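Local coordinates for protein oxidoreductase, iron/ascorbate family (PDB 3ON7) that probably uses iron(II), 2-oxoglutarate and oxygen to oxidise L-arginine and to form ethylene, as an oxygenase of the iron/ascorbate-dependent family, at residues E46-F51 with T242-S247; E119-I124 with I138-M143; A145-T150 with H253-V258. All blocks are in the same frame, centred on the assembly; numbering follows the deposited sequence.

Contact 1: E46-F51 with T242-S247; sequences EWQAFF and TKSRIS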
ATOM      1  N   GLU B  46      12.932 -27.672 -13.387  1.00 20.64           N
ATOM      2  CA  GLU B  46      11.496 -27.522 -13.591  1.00 21.36           C
ATOM      3  C   GLU B  46      11.032 -26.066 -13.570  1.00 21.11           C
ATOM      4  O   GLU B  46      10.003 -25.736 -14.170  1.00 22.16           O
ATOM      5  CB  GLU B  46      10.670 -28.432 -12.665  1.00 23.98           C
ATOM      6  CG  GLU B  46      10.851 -28.247 -11.179  1.00 27.97           C
ATOM      7  CD  GLU B  46      10.186 -29.352 -10.359  1.00 34.76           C
ATOM      8  OE1 GLU B  46       9.749 -30.368 -10.946  1.00 39.83           O
ATOM      9  OE2 GLU B  46      10.090 -29.195  -9.120  1.00 31.79           O
ATOM     10  N   TRP B  47      11.799 -25.184 -12.931  1.00 20.40           N
ATOM     11  CA  TRP B  47      11.464 -23.765 -12.953  1.00 18.93           C
ATOM     12  C   TRP B  47      11.906 -23.131 -14.253  1.00 18.36           C
ATOM     13  O   TRP B  47      11.202 -22.292 -14.810  1.00 18.95           O
ATOM     14  CB  TRP B  47      12.043 -23.040 -11.734  1.00 17.31           C
ATOM     15  CG  TRP B  47      11.166 -23.267 -10.567  1.00 14.71           C
ATOM     16  CD1 TRP B  47      11.241 -24.277  -9.670  1.00 17.00           C
ATOM     17  CD2 TRP B  47      10.033 -22.489 -10.199  1.00 14.71           C
ATOM     18  NE1 TRP B  47      10.232 -24.175  -8.751  1.00 18.88           N
ATOM     19  CE2 TRP B  47       9.481 -23.074  -9.051  1.00 16.04           C
ATOM     20  CE3 TRP B  47       9.438 -21.349 -10.720  1.00 15.92           C
ATOM     21  CZ2 TRP B  47       8.372 -22.551  -8.415  1.00 16.57           C
ATOM     22  CZ3 TRP B  47       8.324 -20.840 -10.089  1.00 19.20           C
ATOM     23  CH2 TRP B  47       7.806 -21.437  -8.953  1.00 18.10           C
ATOM     24  N   GLN B  48      13.055 -23.543 -14.761  1.00 18.81           N
ATOM     25  CA  GLN B  48      13.426 -23.163 -16.119  1.00 20.94           C
ATOM     26  C   GLN B  48      12.301 -23.505 -17.099  1.00 20.60           C
ATOM     27  O   GLN B  48      11.899 -22.686 -17.935  1.00 20.14           O
ATOM     28  CB  GLN B  48      14.717 -23.850 -16.550  1.00 20.44           C
ATOM     29  CG  GLN B  48      15.221 -23.409 -17.914  1.00 25.16           C
ATOM     30  CD  GLN B  48      15.525 -21.925 -17.971  1.00 26.40           C
ATOM     31  OE1 GLN B  48      16.545 -21.480 -17.475  1.00 25.23           O
ATOM     32  NE2 GLN B  48      14.632 -21.157 -18.577  1.00 26.03           N
ATOM     33  N   ALA B  49      11.800 -24.721 -16.983  1.00 20.40           N
ATOM     34  CA  ALA B  49      10.637 -25.170 -17.762  1.00 21.10           C
ATOM     35  C   ALA B  49       9.420 -24.257 -17.583  1.00 18.53           C
ATOM     36  O   ALA B  49       8.776 -23.856 -18.549  1.00 19.38           O
ATOM     37  CB  ALA B  49      10.284 -26.612 -17.378  1.00 19.46           C
ATOM     38  N   PHE B  50       9.111 -23.942 -16.343  1.00 17.76           N
ATOM     39  CA  PHE B  50       8.007 -23.025 -16.033  1.00 18.24           C
ATOM     40  C   PHE B  50       8.122 -21.710 -16.782  1.00 17.54           C
ATOM     41  O   PHE B  50       7.157 -21.270 -17.381  1.00 18.18           O
ATOM     42  CB  PHE B  50       7.952 -22.754 -14.529  1.00 18.57           C
ATOM     43  CG  PHE B  50       6.997 -21.673 -14.144  1.00 17.99           C
ATOM     44  CD1 PHE B  50       5.645 -21.931 -14.055  1.00 20.26           C
ATOM     45  CD2 PHE B  50       7.452 -20.392 -13.874  1.00 18.94           C
ATOM     46  CE1 PHE B  50       4.760 -20.937 -13.702  1.00 19.23           C
ATOM     47  CE2 PHE B  50       6.571 -19.388 -13.528  1.00 19.32           C
ATOM     48  CZ  PHE B  50       5.229 -19.655 -13.448  1.00 20.19           C
ATOM     49  N   PHE B  51       9.300 -21.090 -16.745  1.00 18.10           N
ATOM     50  CA  PHE B  51       9.514 -19.783 -17.399  1.00 17.48           C
ATOM     51  C   PHE B  51       9.577 -19.888 -18.910  1.00 19.00           C
ATOM     52  O   PHE B  51       9.354 -18.893 -19.606  1.00 17.69           O
ATOM     53  CB  PHE B  51      10.808 -19.125 -16.923  1.00 18.44           C
ATOM     54  CG  PHE B  51      10.779 -18.692 -15.493  1.00 16.46           C
ATOM     55  CD1 PHE B  51       9.968 -17.662 -15.094  1.00 17.11           C
ATOM     56  CD2 PHE B  51      11.567 -19.317 -14.554  1.00 16.56           C
ATOM     57  CE1 PHE B  51       9.958 -17.251 -13.783  1.00 21.02           C
ATOM     58  CE2 PHE B  51      11.534 -18.930 -13.239  1.00 17.81           C
ATOM     59  CZ  PHE B  51      10.730 -17.901 -12.852  1.00 13.69           C
ATOM     60  N   THR B 242      23.303 -15.605 -24.640  1.00 32.86           N
ATOM     61  CA  THR B 242      22.224 -16.463 -25.128  1.00 31.92           C
ATOM     62  C   THR B 242      21.803 -17.550 -24.144  1.00 30.24           C
ATOM     63  O   THR B 242      20.900 -18.317 -24.443  1.00 30.78           O
ATOM     64  CB  THR B 242      22.607 -17.148 -26.473  1.00 33.40           C
ATOM     65  OG1 THR B 242      23.668 -18.079 -26.253  1.00 28.59           O
ATOM     66  CG2 THR B 242      23.060 -16.133 -27.483  1.00 31.22           C
ATOM     67  N   LYS B 243      22.440 -17.633 -22.980  1.00 29.02           N
ATOM     68  CA  LYS B 243      22.029 -18.615 -21.965  1.00 30.01           C
ATOM     69  C   LYS B 243      21.134 -18.016 -20.893  1.00 28.66           C
ATOM     70  O   LYS B 243      21.383 -16.901 -20.417  1.00 27.86           O
ATOM     71  CB  LYS B 243      23.242 -19.258 -21.296  1.00 29.13           C
ATOM     72  CG  LYS B 243      24.212 -19.910 -22.254  1.00 36.33           C
ATOM     73  CD  LYS B 243      23.516 -20.860 -23.226  1.00 30.88           C
ATOM     74  CE  LYS B 243      24.501 -21.692 -24.032  1.00 34.38           C
ATOM     75  NZ  LYS B 243      23.811 -22.872 -24.648  1.00 26.03           N
ATOM     76  N   SER B 244      20.104 -18.773 -20.519  1.00 26.59           N
ATOM     77  CA  SER B 244      19.250 -18.436 -19.386  1.00 25.04           C
ATOM     78  C   SER B 244      20.048 -18.558 -18.097  1.00 25.06           C
ATOM     79  O   SER B 244      20.990 -19.355 -18.009  1.00 25.66           O
ATOM     80  CB  SER B 244      18.068 -19.396 -19.285  1.00 22.61           C
ATOM     81  OG  SER B 244      17.017 -19.079 -20.184  1.00 24.85           O
ATOM     82  N   ARG B 245      19.681 -17.769 -17.102  1.00 24.20           N
ATOM     83  CA  ARG B 245      20.195 -17.973 -15.746  1.00 25.91           C
ATOM     84  C   ARG B 245      19.044 -18.005 -14.756  1.00 22.70           C
ATOM     85  O   ARG B 245      18.201 -17.111 -14.739  1.00 22.29           O
ATOM     86  CB  ARG B 245      21.170 -16.875 -15.348  1.00 26.00           C
ATOM     87  CG  ARG B 245      21.800 -17.113 -13.977  1.00 31.62           C
ATOM     88  CD  ARG B 245      22.893 -16.116 -13.653  1.00 36.37           C
ATOM     89  NE  ARG B 245      23.980 -16.132 -14.629  1.00 37.35           N
ATOM     90  CZ  ARG B 245      24.962 -15.244 -14.661  1.00 38.89           C
ATOM     91  NH1 ARG B 245      25.001 -14.272 -13.760  1.00 36.22           N
ATOM     92  NH2 ARG B 245      25.905 -15.315 -15.599  1.00 32.92           N
ATOM     93  N   ILE B 246      19.019 -19.051 -13.948  1.00 21.46           N
ATOM     94  CA  ILE B 246      18.044 -19.217 -12.871  1.00 22.44           C
ATOM     95  C   ILE B 246      18.842 -19.043 -11.585  1.00 22.03           C
ATOM     96  O   ILE B 246      19.997 -19.468 -11.519  1.00 20.66           O
ATOM     97  CB  ILE B 246      17.405 -20.621 -12.911  1.00 23.27           C
ATOM     98  CG1 ILE B 246      16.503 -20.756 -14.149  1.00 27.75           C
ATOM     99  CG2 ILE B 246      16.633 -20.932 -11.625  1.00 21.86           C
ATOM    100  CD1 ILE B 246      15.137 -20.108 -14.023  1.00 30.71           C
ATOM    101  N   SER B 247      18.256 -18.366 -10.603  1.00 21.52           N
ATOM    102  CA  SER B 247      18.827 -18.311  -9.244  1.00 22.32           C
ATOM    103  C   SER B 247      17.723 -18.280  -8.174  1.00 21.92           C
ATOM    104  O   SER B 247      16.599 -17.871  -8.462  1.00 22.20           O
ATOM    105  CB  SER B 247      19.770 -17.126  -9.091  1.00 20.51           C
ATOM    106  OG  SER B 247      19.056 -15.930  -9.180  1.00 23.87           O
TER
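Gln-48 and Phe-51, about one helical turn apart, meet Ser-244 and Ile-246 of the opposing segment, and the first shell is made wholly of van der Waals contacts. The amide of Gln-48 lies beside Ser-244, with OE1 3.2 Å from CB of Ser-244. The same oxygen approaches the isoleucine stem, OE1 of Gln-48 standing 3.4 Å from CG1 of Ile-246. Beyond that stem, CD1 of Ile-246 reaches the Phe-51 ring obliquely, 3.7 Å from CD2 of Phe-51 and 3.9 Å from its CE2.

Torsions explain how the glutamine gets there. CG of Gln-48 is anti to the backbone N (chi1 -175°), and a bend at chi2 swings the amide toward the strand although the CA-CB bond does not aim at it. The closest backbone pair, CA of Gln-48 and CA of Ile-246, is 6.9 Å apart, and the bent glutamine bridges it.

In fold terms, the end of helix 37-51 lies against the first residues of strand 245-252, part of the large sheet of the double-stranded beta-helix (jelly-roll) fold expected of 2-oxoglutarate oxygenases. The short helix and strand axes approach to 9.4 Å at 121°, so the helix runs slantwise over the strand.

A second shell surrounds these groups. OG of Ser-244 is positioned by a hydrogen bond to NE2 of His-156 on the adjacent strand 151-157; the His-156 ring also meets that of Phe-51 with the planes at about 20°. NE2 of Gln-48 has a weak hydrogen bond to OD1 of Asn-52. Within the helix, CD2 of Phe-50 lies 3.9 Å above the Phe-51 ring plane, over its centre, while backbone N of Phe-51 bonds O of Trp-47 at 3.0 Å.

Contact 2: E119-I124 with I138-M143; sequences ELLEWI and IPLPEM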
ATOM      1  N   GLU B 119      20.294 -23.277  11.616  1.00 26.19           N
ATOM      2  CA  GLU B 119      21.549 -23.766  12.192  1.00 25.26           C
ATOM      3  C   GLU B 119      22.619 -22.689  12.085  1.00 24.42           C
ATOM      4  O   GLU B 119      23.367 -22.467  13.024  1.00 25.85           O
ATOM      5  CB  GLU B 119      22.041 -25.041  11.506  1.00 26.33           C
ATOM      6  CG  GLU B 119      23.374 -25.588  12.079  1.00 27.82           C
ATOM      7  CD  GLU B 119      23.975 -26.741  11.262  1.00 29.03           C
ATOM      8  OE1 GLU B 119      23.571 -26.963  10.111  1.00 30.07           O
ATOM      9  OE2 GLU B 119      24.867 -27.432  11.776  1.00 33.71           O
ATOM     10  N   LEU B 120      22.687 -22.018  10.941  1.00 23.30           N
ATOM     11  CA  LEU B 120      23.689 -20.976  10.719  1.00 22.05           C
ATOM     12  C   LEU B 120      23.496 -19.787  11.676  1.00 22.86           C
ATOM     13  O   LEU B 120      24.472 -19.201  12.169  1.00 20.98           O
ATOM     14  CB  LEU B 120      23.647 -20.486   9.268  1.00 21.59           C
ATOM     15  CG  LEU B 120      23.993 -21.509   8.169  1.00 23.74           C
ATOM     16  CD1 LEU B 120      23.942 -20.819   6.800  1.00 21.59           C
ATOM     17  CD2 LEU B 120      25.368 -22.185   8.414  1.00 20.36           C
ATOM     18  N   LEU B 121      22.244 -19.415  11.930  1.00 22.31           N
ATOM     19  CA  LEU B 121      21.986 -18.368  12.920  1.00 23.10           C
ATOM     20  C   LEU B 121      22.407 -18.820  14.330  1.00 24.18           C
ATOM     21  O   LEU B 121      22.907 -18.013  15.094  1.00 23.20           O
ATOM     22  CB  LEU B 121      20.528 -17.941  12.910  1.00 20.37           C
ATOM     23  CG  LEU B 121      20.106 -17.168  11.670  1.00 23.18           C
ATOM     24  CD1 LEU B 121      18.608 -17.320  11.463  1.00 17.20           C
ATOM     25  CD2 LEU B 121      20.508 -15.668  11.755  1.00 19.43           C
ATOM     26  N   GLU B 122      22.200 -20.096  14.672  1.00 24.71           N
ATOM     27  CA  GLU B 122      22.717 -20.631  15.932  1.00 27.06           C
ATOM     28  C   GLU B 122      24.229 -20.433  15.986  1.00 27.25           C
ATOM     29  O   GLU B 122      24.772 -20.007  17.017  1.00 28.47           O
ATOM     30  CB  GLU B 122      22.422 -22.129  16.092  1.00 29.06           C
ATOM     31  CG  GLU B 122      21.021 -22.476  16.526  1.00 36.66           C
ATOM     32  CD  GLU B 122      20.757 -23.986  16.533  1.00 44.82           C
ATOM     33  OE1 GLU B 122      21.698 -24.780  16.301  1.00 50.34           O
ATOM     34  OE2 GLU B 122      19.596 -24.373  16.772  1.00 47.99           O
ATOM     35  N   TRP B 123      24.904 -20.759  14.880  1.00 24.93           N
ATOM     36  CA  TRP B 123      26.353 -20.568  14.780  1.00 26.31           C
ATOM     37  C   TRP B 123      26.734 -19.119  15.026  1.00 25.31           C
ATOM     38  O   TRP B 123      27.670 -18.833  15.766  1.00 27.30           O
ATOM     39  CB  TRP B 123      26.881 -20.993  13.410  1.00 25.54           C
ATOM     40  CG  TRP B 123      26.937 -22.470  13.165  1.00 24.01           C
ATOM     41  CD1 TRP B 123      26.505 -23.476  13.984  1.00 28.15           C
ATOM     42  CD2 TRP B 123      27.409 -23.092  11.982  1.00 21.80           C
ATOM     43  NE1 TRP B 123      26.712 -24.698  13.387  1.00 27.56           N
ATOM     44  CE2 TRP B 123      27.253 -24.488  12.149  1.00 25.14           C
ATOM     45  CE3 TRP B 123      27.968 -22.605  10.795  1.00 21.88           C
ATOM     46  CZ2 TRP B 123      27.642 -25.405  11.169  1.00 29.28           C
ATOM     47  CZ3 TRP B 123      28.346 -23.516   9.814  1.00 27.94           C
ATOM     48  CH2 TRP B 123      28.188 -24.901  10.010  1.00 26.86           C
ATOM     49  N   ILE B 124      25.994 -18.206  14.414  1.00 24.89           N
ATOM     50  CA  ILE B 124      26.270 -16.777  14.553  1.00 23.49           C
ATOM     51  C   ILE B 124      26.138 -16.344  16.007  1.00 25.20           C
ATOM     52  O   ILE B 124      26.977 -15.594  16.516  1.00 24.42           O
ATOM     53  CB  ILE B 124      25.361 -15.940  13.635  1.00 22.82           C
ATOM     54  CG1 ILE B 124      25.762 -16.147  12.160  1.00 19.78           C
ATOM     55  CG2 ILE B 124      25.434 -14.467  14.003  1.00 23.02           C
ATOM     56  CD1 ILE B 124      24.684 -15.698  11.171  1.00 20.16           C
ATOM     57  N   ILE B 138      15.668 -11.820  21.261  1.00 25.70           N
ATOM     58  CA  ILE B 138      15.313 -13.218  21.418  1.00 26.21           C
ATOM     59  C   ILE B 138      16.370 -13.974  20.655  1.00 24.92           C
ATOM     60  O   ILE B 138      17.120 -13.364  19.910  1.00 22.55           O
ATOM     61  CB  ILE B 138      13.878 -13.527  20.915  1.00 26.22           C
ATOM     62  CG1 ILE B 138      13.712 -13.196  19.431  1.00 25.04           C
ATOM     63  CG2 ILE B 138      12.851 -12.742  21.726  1.00 23.60           C
ATOM     64  CD1 ILE B 138      12.339 -13.614  18.859  1.00 20.95           C
ATOM     65  N   PRO B 139      16.473 -15.289  20.864  1.00 26.48           N
ATOM     66  CA  PRO B 139      17.482 -16.022  20.092  1.00 26.11           C
ATOM     67  C   PRO B 139      17.302 -15.858  18.579  1.00 24.23           C
ATOM     68  O   PRO B 139      16.179 -15.905  18.084  1.00 23.58           O
ATOM     69  CB  PRO B 139      17.265 -17.475  20.522  1.00 25.10           C
ATOM     70  CG  PRO B 139      16.718 -17.370  21.905  1.00 29.10           C
ATOM     71  CD  PRO B 139      15.865 -16.130  21.912  1.00 28.22           C
ATOM     72  N   LEU B 140      18.407 -15.681  17.861  1.00 24.56           N
ATOM     73  CA  LEU B 140      18.363 -15.376  16.421  1.00 24.06           C
ATOM     74  C   LEU B 140      17.481 -16.359  15.642  1.00 23.78           C
ATOM     75  O   LEU B 140      16.719 -15.953  14.777  1.00 24.26           O
ATOM     76  CB  LEU B 140      19.782 -15.338  15.810  1.00 23.70           C
ATOM     77  CG  LEU B 140      20.784 -14.289  16.327  1.00 25.34           C
ATOM     78  CD1 LEU B 140      22.068 -14.336  15.529  1.00 20.34           C
ATOM     79  CD2 LEU B 140      20.192 -12.888  16.272  1.00 22.49           C
ATOM     80  N   PRO B 141      17.575 -17.660  15.949  1.00 25.08           N
ATOM     81  CA  PRO B 141      16.764 -18.613  15.211  1.00 23.81           C
ATOM     82  C   PRO B 141      15.262 -18.428  15.387  1.00 24.61           C
ATOM     83  O   PRO B 141      14.508 -18.747  14.477  1.00 23.21           O
ATOM     84  CB  PRO B 141      17.186 -19.951  15.801  1.00 24.50           C
ATOM     85  CG  PRO B 141      18.552 -19.728  16.281  1.00 25.17           C
ATOM     86  CD  PRO B 141      18.549 -18.340  16.821  1.00 26.11           C
ATOM     87  N   GLU B 142      14.853 -17.932  16.555  1.00 25.74           N
ATOM     88  CA  GLU B 142      13.451 -17.723  16.875  1.00 27.23           C
ATOM     89  C   GLU B 142      12.864 -16.576  16.081  1.00 25.97           C
ATOM     90  O   GLU B 142      11.652 -16.543  15.890  1.00 26.59           O
ATOM     91  CB  GLU B 142      13.245 -17.447  18.370  1.00 29.30           C
ATOM     92  CG  GLU B 142      13.093 -18.679  19.217  1.00 36.45           C
ATOM     93  CD  GLU B 142      12.870 -18.342  20.687  1.00 46.54           C
ATOM     94  OE1 GLU B 142      12.053 -17.424  20.991  1.00 36.89           O
ATOM     95  OE2 GLU B 142      13.529 -19.004  21.526  1.00 45.51           O
HETATM   96  N   MSE B 143      13.723 -15.655  15.622  1.00 24.53           N
HETATM   97  CA  MSE B 143      13.298 -14.502  14.815  1.00 23.36           C
HETATM   98  C   MSE B 143      12.695 -14.912  13.482  1.00 21.28           C
HETATM   99  O   MSE B 143      11.859 -14.195  12.960  1.00 21.41           O
HETATM  100  CB  MSE B 143      14.477 -13.534  14.547  1.00 22.86           C
HETATM  101  CG  MSE B 143      15.023 -12.854  15.787  1.00 20.63           C
HETATM  102 SE   MSE B 143      16.454 -11.602  15.454  0.75 12.79          SE
HETATM  103  CE  MSE B 143      16.598 -10.853  17.249  1.00 17.25           C
TER
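Leu-121 and Leu-140 meet at the centre of a helix-to-helix packing in which the long helix 103-126 takes the start of the short, weakly bonded helix near 140-144 against its side. Their side chains cross at about a right angle, CB of Leu-121 lying 4.0 Å from CB of Leu-140. The branch of Leu-140 is the main bump: CD1 of Leu-140 enters the hollow between backbone O of Leu-121, at 3.8 Å, and CG2 of Ile-124, at 3.7 Å. With CG2 of Ile-124 anti to its backbone N while CG1 takes the place beside that N (chi1 -70°), it is the single-carbon branch that meets this methyl.

The Pro-141 ring makes the second bump. It fits beside the backbone turn between Leu-121 and Glu-122, its CG 4.3 Å from CB of Leu-121, and Ser-118 and Glu-125 of the same helix also touch it. Around these side chains, Leu-179 borders Leu-121, while Leu-22 and Phe-226 border Ile-124. Polar anchorage comes from just beyond the segment: OE1 of Glu-125 is hydrogen-bonded to backbone N of Leu-140. At the outer margin, the aliphatic stem of Glu-122 crosses the proline ring, CG of Glu-122 being 3.7 Å from CG of Pro-141.

Contact 3: A145-T150 with H253-V258; sequences ANSHKT and HPHPSV
Ser-147 and Thr-150 hold His-253 through its backbone. OG of Ser-147, anti to its own backbone N (chi1 164°), donates to O of His-253 at 2.7 Å from 35° above the carbonyl plane; it also weakly accepts the N-H groups of Lys-149 and Thr-150. Backbone N of His-253 donates almost straight to OG1 of Thr-150 (3.0 Å, 166°).

One water bridges the loops, accepting from backbone N of His-148 at 2.9 Å and lying 2.8 Å from ND1 of His-255 in the ring plane. ND1 of His-255 also packs 3.7 Å from CA of Ser-147, and NE2 bonds weakly to O of Glu-142. Losing the imidazole to an alanine here would probably leave the water and Glu-142 without this partner and open a gap beside Ser-147.

In van der Waals contact, CB of Lys-149 lies 3.7 Å from CB of His-253, and O of Lys-149 obliquely approaches CD2 of His-253 at 3.5 Å. NZ of Lys-149 is salt-bridged to Glu-64 of the second subunit.

The loops adjoin strands 151-157 and 245-252, sheet neighbours consistent with the jelly-roll expected of this family, with helices 140-144 and 266-277 packing on Pro-254.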
ATOM      1  N   ALA B 145      11.649 -18.382  12.752  1.00 23.06           N
ATOM      2  CA  ALA B 145      10.806 -19.583  12.809  1.00 23.61           C
ATOM      3  C   ALA B 145       9.383 -19.212  12.381  1.00 22.27           C
ATOM      4  O   ALA B 145       8.759 -18.398  13.022  1.00 19.11           O
ATOM      5  CB  ALA B 145      10.796 -20.158  14.213  1.00 23.45           C
ATOM      6  N   ASN B 146       8.898 -19.813  11.297  1.00 22.68           N
ATOM      7  CA  ASN B 146       7.540 -19.588  10.774  1.00 22.85           C
ATOM      8  C   ASN B 146       7.260 -18.133  10.488  1.00 22.91           C
ATOM      9  O   ASN B 146       6.181 -17.638  10.761  1.00 22.94           O
ATOM     10  CB  ASN B 146       6.481 -20.178  11.716  1.00 24.67           C
ATOM     11  CG  ASN B 146       6.541 -21.704  11.765  1.00 31.23           C
ATOM     12  OD1 ASN B 146       6.572 -22.364  10.726  1.00 34.23           O
ATOM     13  ND2 ASN B 146       6.569 -22.262  12.962  1.00 33.08           N
ATOM     14  N   SER B 147       8.263 -17.453   9.942  1.00 23.04           N
ATOM     15  CA  SER B 147       8.153 -16.070   9.582  1.00 22.42           C
ATOM     16  C   SER B 147       7.329 -15.927   8.325  1.00 21.28           C
ATOM     17  O   SER B 147       7.617 -16.548   7.295  1.00 20.36           O
ATOM     18  CB  SER B 147       9.522 -15.449   9.321  1.00 22.02           C
ATOM     19  OG  SER B 147       9.343 -14.231   8.631  1.00 22.26           O
ATOM     20  N   HIS B 148       6.335 -15.054   8.425  1.00 19.00           N
ATOM     21  CA  HIS B 148       5.389 -14.756   7.358  1.00 18.18           C
ATOM     22  C   HIS B 148       6.058 -14.043   6.183  1.00 18.38           C
ATOM     23  O   HIS B 148       5.695 -14.252   5.008  1.00 16.17           O
ATOM     24  CB  HIS B 148       4.298 -13.870   7.956  1.00 18.79           C
ATOM     25  CG  HIS B 148       3.212 -13.506   7.006  1.00 21.63           C
ATOM     26  ND1 HIS B 148       2.946 -12.200   6.667  1.00 23.94           N
ATOM     27  CD2 HIS B 148       2.304 -14.264   6.342  1.00 21.93           C
ATOM     28  CE1 HIS B 148       1.930 -12.164   5.822  1.00 25.15           C
ATOM     29  NE2 HIS B 148       1.520 -13.401   5.608  1.00 20.95           N
ATOM     30  N   LYS B 149       7.043 -13.202   6.498  1.00 18.52           N
ATOM     31  CA  LYS B 149       7.687 -12.383   5.484  1.00 18.70           C
ATOM     32  C   LYS B 149       8.816 -13.082   4.736  1.00 17.15           C
ATOM     33  O   LYS B 149       9.267 -12.595   3.695  1.00 19.08           O
ATOM     34  CB  LYS B 149       8.195 -11.075   6.097  1.00 20.12           C
ATOM     35  CG  LYS B 149       7.097 -10.045   6.370  1.00 27.49           C
ATOM     36  CD  LYS B 149       7.040  -8.956   5.291  1.00 33.75           C
ATOM     37  CE  LYS B 149       8.240  -8.001   5.384  1.00 35.35           C
ATOM     38  NZ  LYS B 149       8.147  -6.885   4.387  1.00 34.80           N
ATOM     39  N   THR B 150       9.306 -14.201   5.234  1.00 17.27           N
ATOM     40  CA  THR B 150      10.451 -14.829   4.573  1.00 17.04           C
ATOM     41  C   THR B 150      10.031 -15.169   3.149  1.00 16.69           C
ATOM     42  O   THR B 150       8.947 -15.725   2.946  1.00 14.89           O
ATOM     43  CB  THR B 150      10.986 -16.058   5.334  1.00 18.04           C
ATOM     44  OG1 THR B 150      11.769 -15.594   6.434  1.00 19.84           O
ATOM     45  CG2 THR B 150      11.876 -16.971   4.424  1.00 12.04           C
ATOM     46  N   HIS B 253      13.472 -13.143   6.761  1.00 17.09           N
ATOM     47  CA  HIS B 253      13.021 -11.907   7.377  1.00 17.19           C
ATOM     48  C   HIS B 253      12.546 -12.232   8.794  1.00 17.97           C
ATOM     49  O   HIS B 253      11.858 -13.220   8.993  1.00 13.30           O
ATOM     50  CB  HIS B 253      11.827 -11.297   6.634  1.00 18.03           C
ATOM     51  CG  HIS B 253      12.164 -10.614   5.341  1.00 22.03           C
ATOM     52  ND1 HIS B 253      12.148  -9.241   5.199  1.00 22.19           N
ATOM     53  CD2 HIS B 253      12.463 -11.115   4.119  1.00 19.09           C
ATOM     54  CE1 HIS B 253      12.442  -8.928   3.950  1.00 20.52           C
ATOM     55  NE2 HIS B 253      12.639 -10.045   3.274  1.00 25.55           N
ATOM     56  N   PRO B 254      12.862 -11.367   9.768  1.00 17.95           N
ATOM     57  CA  PRO B 254      12.376 -11.600  11.120  1.00 20.31           C
ATOM     58  C   PRO B 254      10.880 -11.323  11.237  1.00 19.47           C
ATOM     59  O   PRO B 254      10.324 -10.704  10.355  1.00 18.84           O
ATOM     60  CB  PRO B 254      13.180 -10.598  11.940  1.00 20.18           C
ATOM     61  CG  PRO B 254      13.473  -9.521  11.012  1.00 20.84           C
ATOM     62  CD  PRO B 254      13.661 -10.149   9.679  1.00 18.27           C
ATOM     63  N   HIS B 255      10.235 -11.768  12.320  1.00 19.93           N
ATOM     64  CA  HIS B 255       8.847 -11.389  12.548  1.00 19.79           C
ATOM     65  C   HIS B 255       8.823  -9.861  12.709  1.00 18.92           C
ATOM     66  O   HIS B 255       9.754  -9.306  13.292  1.00 19.62           O
ATOM     67  CB  HIS B 255       8.271 -12.047  13.798  1.00 20.26           C
ATOM     68  CG  HIS B 255       8.423 -13.527  13.821  1.00 23.24           C
ATOM     69  ND1 HIS B 255       7.910 -14.341  12.834  1.00 23.68           N
ATOM     70  CD2 HIS B 255       9.051 -14.345  14.699  1.00 26.62           C
ATOM     71  CE1 HIS B 255       8.197 -15.597  13.115  1.00 28.13           C
ATOM     72  NE2 HIS B 255       8.893 -15.629  14.238  1.00 25.35           N
ATOM     73  N   PRO B 256       7.797  -9.179  12.169  1.00 17.59           N
ATOM     74  CA  PRO B 256       7.661  -7.730  12.279  1.00 19.07           C
ATOM     75  C   PRO B 256       7.857  -7.177  13.689  1.00 19.57           C
ATOM     76  O   PRO B 256       8.539  -6.178  13.869  1.00 18.53           O
ATOM     77  CB  PRO B 256       6.210  -7.501  11.829  1.00 20.63           C
ATOM     78  CG  PRO B 256       6.010  -8.493  10.786  1.00 21.88           C
ATOM     79  CD  PRO B 256       6.842  -9.714  11.190  1.00 19.00           C
ATOM     80  N   SER B 257       7.249  -7.833  14.668  1.00 20.43           N
ATOM     81  CA  SER B 257       7.301  -7.383  16.052  1.00 22.76           C
ATOM     82  C   SER B 257       8.610  -7.676  16.776  1.00 23.24           C
ATOM     83  O   SER B 257       8.715  -7.368  17.958  1.00 26.25           O
ATOM     84  CB  SER B 257       6.158  -8.015  16.841  1.00 22.58           C
ATOM     85  OG  SER B 257       6.309  -9.419  16.889  1.00 27.66           O
ATOM     86  N   VAL B 258       9.601  -8.276  16.116  1.00 21.96           N
ATOM     87  CA  VAL B 258      10.876  -8.527  16.789  1.00 21.89           C
ATOM     88  C   VAL B 258      11.566  -7.211  17.050  1.00 22.80           C
ATOM     89  O   VAL B 258      11.697  -6.399  16.141  1.00 21.57           O
ATOM     90  CB  VAL B 258      11.830  -9.388  15.956  1.00 23.58           C
ATOM     91  CG1 VAL B 258      13.253  -9.358  16.552  1.00 17.21           C
ATOM     92  CG2 VAL B 258      11.322 -10.796  15.880  1.00 18.08           C
TER
HETATM   93  O   HOH W   1       6.018 -13.574  10.894  1.00 18.65           O

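Following the chain from the N terminus, residues 46-51 open contact 1, which closes only at 242-247 and ties the end of helix 37-51 to the sheet. Within that span, contact 2 closes a short loop, bringing 138-143 back onto helix 103-126. Contact 3 opens next at 145-150 and closes at 253-258, beyond the second segment of contact 1, so contacts 1 and 3 cross. Their centres are 29 Å apart, on opposite sides of the chain's centre. Contacts 2 and 3 lie in series and touch, O of Met-143 being 3.0 Å from N of His-255, a probable hydrogen bond joining the short helix to the loop after strand 245-252.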